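Local atomic coordinates of tail component (Lactobacillus phage J-1, PDB entry 5LY8), a protein that probably binds cell-surface carbohydrate of its Lactobacillus casei host through this second carbohydrate-binding module of the phage's evolved distal tail protein. Residues Q95-V100 / N169-K174. Residues are numbered along the deposited sequence; the frame is centred on the assembly and turned at random.
Sequences QFVNRV and NAVITK
F96 and N98 on strand 94-103 pair through their backbones with I172 and A170 on strand 166-175, forming two central antiparallel strands of a six-stranded sheet in a concanavalin-like beta sandwich. Each couple is a hydrogen-bonded pair with two N-H to O=C bonds; F96 N gives to I172 O at 2.8 Å, and A170 N to N98 O at the same length. Q95, V97 and R99 face T173, V171 and N169 as non-hydrogen-bonded pairs, where the CA atoms come closer.

The side chains of F96, N98, A170 and I172 point into the sandwich. I172 CD1 meets the F96 ring at its edge, near the ring plane, 4.0 Å from CD2, while N98 ND2 sits 3.4 Å above one ring face, toward the rim. A water knits this side together: it donates to F96 O and A170 O and accepts from N98 ND2 at 2.9 Å. N98 is thus gripped at both ends of its amide, since OD1 is hydrogen-bonded to W226 NE1 and to S229 OG. F114 and L116 of strand 110-118, in the other sheet, pack against F96.

On the other face, the side chains of V97 and V171 lie side by side, V97 CG2 4.1 Å from V171 CG1. Beyond them the N169 amide leans over R99, N169 ND2 lying 3.3 Å from R99 CB; because R99 CG is anti to the backbone N (chi1 -177°) and the chain runs extended, R99 CG and CD also come into contact with ND2. The R99 side chain also touches Q227, a ligand of a bound magnesium ion. At the far end, Q95 NE2 is hydrogen-bonded to E232 OE2, and Q95 OE1 accepts a 2.7 Å hydrogen bond from a second water.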
# COMPACT_ATOMS: atom_id res chain seq x y z
N GLN A 95 12.08 3.30 4.04
CA GLN A 95 10.72 3.55 4.47
C GLN A 95 9.90 3.99 3.27
O GLN A 95 10.36 4.79 2.44
CB GLN A 95 10.56 4.50 5.65
CG GLN A 95 10.95 5.93 5.41
CD GLN A 95 10.46 6.82 6.53
OE1 GLN A 95 9.56 6.46 7.31
NE2 GLN A 95 10.96 8.05 6.57
N PHE A 96 8.68 3.47 3.19
CA PHE A 96 7.72 3.74 2.11
C PHE A 96 6.47 4.25 2.78
O PHE A 96 5.84 3.49 3.53
CB PHE A 96 7.48 2.41 1.39
CG PHE A 96 6.46 2.37 0.30
CD1 PHE A 96 6.44 3.33 -0.72
CD2 PHE A 96 5.59 1.30 0.20
CE1 PHE A 96 5.54 3.23 -1.79
CE2 PHE A 96 4.69 1.21 -0.86
CZ PHE A 96 4.68 2.16 -1.87
N VAL A 97 6.14 5.53 2.57
CA VAL A 97 5.12 6.21 3.35
C VAL A 97 4.04 6.75 2.45
O VAL A 97 4.34 7.50 1.51
CB VAL A 97 5.77 7.37 4.16
CG1 VAL A 97 4.74 8.08 5.04
CG2 VAL A 97 6.93 6.86 5.02
N ASN A 98 2.78 6.42 2.77
CA ASN A 98 1.65 6.85 1.98
C ASN A 98 0.57 7.40 2.87
O ASN A 98 0.07 6.69 3.74
CB ASN A 98 1.12 5.68 1.18
CG ASN A 98 2.02 5.38 0.01
OD1 ASN A 98 1.97 6.09 -0.98
ND2 ASN A 98 2.88 4.38 0.14
N ARG A 99 0.23 8.68 2.69
CA ARG A 99 -0.80 9.33 3.50
C ARG A 99 -2.14 9.17 2.83
O ARG A 99 -2.27 9.46 1.64
CB ARG A 99 -0.48 10.82 3.65
CG ARG A 99 -1.49 11.52 4.55
CD ARG A 99 -1.02 12.89 4.96
NE ARG A 99 -2.12 13.58 5.64
CZ ARG A 99 -1.96 14.52 6.57
NH1 ARG A 99 -0.74 14.89 6.94
NH2 ARG A 99 -3.02 15.08 7.14
N VAL A 100 -3.15 8.72 3.59
CA VAL A 100 -4.50 8.53 3.07
C VAL A 100 -5.51 9.16 4.02
O VAL A 100 -5.22 9.41 5.20
CB VAL A 100 -4.84 7.01 2.88
CG1 VAL A 100 -3.96 6.37 1.81
CG2 VAL A 100 -4.74 6.24 4.21
N ASN A 169 -1.17 7.52 8.09
CA ASN A 169 0.03 7.24 7.31
C ASN A 169 0.20 5.73 7.28
O ASN A 169 0.34 5.10 8.33
CB ASN A 169 1.29 7.88 7.90
CG ASN A 169 1.45 9.33 7.53
OD1 ASN A 169 1.86 10.17 8.35
ND2 ASN A 169 1.14 9.66 6.30
N ALA A 170 0.14 5.14 6.09
CA ALA A 170 0.38 3.71 5.89
C ALA A 170 1.85 3.57 5.55
O ALA A 170 2.33 4.17 4.57
CB ALA A 170 -0.48 3.16 4.76
N VAL A 171 2.60 2.82 6.37
CA VAL A 171 4.05 2.77 6.23
C VAL A 171 4.56 1.36 6.17
O VAL A 171 4.11 0.49 6.94
CB VAL A 171 4.70 3.49 7.45
CG1 VAL A 171 6.22 3.57 7.29
CG2 VAL A 171 4.10 4.88 7.68
N ILE A 172 5.52 1.11 5.28
CA ILE A 172 6.31 -0.11 5.29
C ILE A 172 7.76 0.31 5.51
O ILE A 172 8.27 1.17 4.79
CB ILE A 172 6.21 -0.94 3.99
CG1 ILE A 172 4.75 -1.18 3.59
CG2 ILE A 172 6.95 -2.27 4.18
CD1 ILE A 172 4.64 -1.96 2.31
N THR A 173 8.42 -0.27 6.51
CA THR A 173 9.83 0.03 6.79
C THR A 173 10.60 -1.29 6.85
O THR A 173 10.06 -2.30 7.31
CB THR A 173 10.00 0.82 8.10
OG1 THR A 173 9.10 1.93 8.13
CG2 THR A 173 11.41 1.37 8.28
N LYS A 174 11.86 -1.27 6.38
CA LYS A 174 12.76 -2.41 6.47
C LYS A 174 13.98 -1.95 7.24
O LYS A 174 14.57 -0.92 6.92
CB LYS A 174 13.18 -2.86 5.07
CG LYS A 174 14.23 -3.95 5.07
CD LYS A 174 14.63 -4.34 3.68
CE LYS A 174 15.52 -5.54 3.69
NZ LYS A 174 15.86 -5.96 2.30
O HOH W 1 9.52 4.86 9.47
O HOH W 2 3.18 2.65 2.42